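Local coordinates for protein putative transcriptional regulator (Streptomyces coelicolor A3, PDB 2PQQ) that probably acts as a cAMP-responsive, DNA-binding transcription factor of the CRP family, its N-terminal cyclic nucleotide-binding domain making up this chain, at residues A[28-33]-A[102-107]. Residues are numbered along the deposited sequence; the frame is centred on the assembly and turned at random.
Sequences MSEVTL and KLLALG
With CG1 of Val31 anti to the backbone N (chi1 177°) and CG of Leu103 anti to its own carbonyl carbon (chi1 -42°), the two branched side chains converge on one face of an antiparallel strand pair. Val31 CG1 lies 3.7 Å from Leu103 CD1. The same methyl of Leu103 also meets CG of Leu33, and Val31 CG2 lies loosely beside the methyl of Ala105. Two pairs of reciprocal backbone hydrogen bonds, Ser29 with Ala105 and Val31 with Leu103, join the strands; Ala105 N to Ser29 O measures 2.8 Å.

The opposite face carries the non-hydrogen-bonded pairs Glu30-Leu104 and Thr32-Lys102. Lys102 and Thr32 lie side by side and point the same way, Lys102 CG 4.0 Å from Thr32 CB. A bend at the end of the lysine chain brings Lys102 NZ to 3.9 Å from Thr32 OG1, too long for a hydrogen bond. The ammonium also remains 5.0 Å from Glu30 (Lys102 NZ to Glu30 OE2), so the opposite charges are not in contact and any attraction is probably weak. Since the lysine chain lies along Thr32, shortening it to an alanine is likely to uncover that flank and to leave Glu30 without this nearby positive charge. At the start of the pair, selenomethionine Met28 folds its bent chain across Leu104 at about a right angle, with Met28 SE 3.9 Å from Leu104 CB.

The pair belongs to the antiparallel beta-roll of the cyclic nucleotide-binding domain. Strand 45-54 pairs with the other edge of 101-107, through backbone bonds that include Leu104 with Val51, while Leu39 of strand 38-40 packs on Leu33 and Leu103, and helix 18-27 covers Leu104 and Leu106 through Arg25 and Leu24.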
loop_
_atom_site.group_PDB
_atom_site.type_symbol
_atom_site.label_atom_id
_atom_site.label_comp_id
_atom_site.label_asym_id
_atom_site.label_seq_id
_atom_site.Cartn_x
_atom_site.Cartn_y
_atom_site.Cartn_z
HETATM N N MSE A 28 -17.480 11.732 25.109
HETATM C CA MSE A 28 -17.899 10.426 24.599
HETATM C C MSE A 28 -19.165 9.891 25.267
HETATM O O MSE A 28 -19.519 10.298 26.380
HETATM C CB MSE A 28 -16.762 9.400 24.717
HETATM C CG MSE A 28 -15.568 9.742 23.824
HETATM SE SE MSE A 28 -14.007 8.619 24.174
HETATM C CE MSE A 28 -14.078 7.600 22.502
ATOM N N SER A 29 -19.848 8.988 24.569
ATOM C CA SER A 29 -20.995 8.301 25.148
ATOM C C SER A 29 -20.742 6.813 25.366
ATOM O O SER A 29 -19.993 6.172 24.603
ATOM C CB SER A 29 -22.269 8.561 24.339
ATOM O OG SER A 29 -21.974 8.714 22.968
ATOM N N GLU A 30 -21.327 6.287 26.441
ATOM C CA GLU A 30 -21.192 4.888 26.819
ATOM C C GLU A 30 -22.159 4.065 25.980
ATOM O O GLU A 30 -23.299 4.465 25.776
ATOM C CB GLU A 30 -21.558 4.704 28.295
ATOM C CG GLU A 30 -20.382 4.498 29.232
ATOM C CD GLU A 30 -19.952 3.038 29.277
ATOM O OE1 GLU A 30 -19.250 2.597 28.328
ATOM O OE2 GLU A 30 -20.321 2.338 30.262
ATOM N N VAL A 31 -21.682 2.936 25.471
ATOM C CA VAL A 31 -22.517 1.969 24.764
ATOM C C VAL A 31 -22.274 0.593 25.436
ATOM O O VAL A 31 -21.142 0.271 25.781
ATOM C CB VAL A 31 -22.177 1.948 23.232
ATOM C CG1 VAL A 31 -22.981 0.896 22.511
ATOM C CG2 VAL A 31 -22.433 3.316 22.591
ATOM N N THR A 32 -23.325 -0.191 25.662
ATOM C CA THR A 32 -23.135 -1.555 26.163
ATOM C C THR A 32 -23.956 -2.538 25.335
ATOM O O THR A 32 -25.128 -2.308 25.042
ATOM C CB THR A 32 -23.381 -1.677 27.719
ATOM O OG1 THR A 32 -23.598 -3.050 28.104
ATOM C CG2 THR A 32 -24.571 -0.846 28.136
ATOM N N LEU A 33 -23.299 -3.608 24.917
ATOM C CA LEU A 33 -23.902 -4.617 24.083
ATOM C C LEU A 33 -23.972 -5.910 24.875
ATOM O O LEU A 33 -23.050 -6.218 25.611
ATOM C CB LEU A 33 -23.025 -4.859 22.858
ATOM C CG LEU A 33 -22.631 -3.712 21.961
ATOM C CD1 LEU A 33 -21.676 -4.230 20.887
ATOM C CD2 LEU A 33 -23.891 -3.153 21.361
ATOM N N LYS A 102 -18.614 -3.282 26.442
ATOM C CA LYS A 102 -18.802 -1.861 26.696
ATOM C C LYS A 102 -17.829 -1.100 25.813
ATOM O O LYS A 102 -16.694 -1.562 25.568
ATOM C CB LYS A 102 -18.575 -1.528 28.170
ATOM C CG LYS A 102 -19.677 -2.027 29.093
ATOM C CD LYS A 102 -19.387 -1.691 30.559
ATOM C CE LYS A 102 -20.221 -2.530 31.522
ATOM N NZ LYS A 102 -21.701 -2.296 31.376
ATOM N N LEU A 103 -18.303 0.037 25.301
ATOM C CA LEU A 103 -17.535 0.890 24.404
ATOM C C LEU A 103 -17.766 2.360 24.755
ATOM O O LEU A 103 -18.784 2.708 25.362
ATOM C CB LEU A 103 -17.954 0.695 22.934
ATOM C CG LEU A 103 -18.237 -0.693 22.346
ATOM C CD1 LEU A 103 -19.722 -0.930 22.318
ATOM C CD2 LEU A 103 -17.690 -0.775 20.947
ATOM N N LEU A 104 -16.825 3.205 24.353
ATOM C CA LEU A 104 -17.024 4.650 24.402
ATOM C C LEU A 104 -17.076 5.128 22.958
ATOM O O LEU A 104 -16.230 4.736 22.169
ATOM C CB LEU A 104 -15.856 5.302 25.136
ATOM C CG LEU A 104 -15.903 5.061 26.650
ATOM C CD1 LEU A 104 -14.618 5.569 27.323
ATOM C CD2 LEU A 104 -17.145 5.713 27.259
ATOM N N ALA A 105 -18.050 5.952 22.616
ATOM C CA ALA A 105 -18.235 6.379 21.225
ATOM C C ALA A 105 -18.022 7.874 21.072
ATOM O O ALA A 105 -18.457 8.655 21.922
ATOM C CB ALA A 105 -19.642 6.010 20.768
ATOM N N LEU A 106 -17.371 8.293 19.992
ATOM C CA LEU A 106 -17.305 9.730 19.668
ATOM C C LEU A 106 -17.864 9.921 18.262
ATOM O O LEU A 106 -17.397 9.276 17.333
ATOM C CB LEU A 106 -15.858 10.252 19.773
ATOM C CG LEU A 106 -15.622 11.778 19.650
ATOM C CD1 LEU A 106 -16.148 12.578 20.873
ATOM C CD2 LEU A 106 -14.153 12.122 19.365
ATOM N N GLY A 107 -18.867 10.791 18.112
ATOM C CA GLY A 107 -19.490 11.046 16.815
ATOM C C GLY A 107 -18.874 12.245 16.112
ATOM O O GLY A 107 -18.350 13.169 16.755
#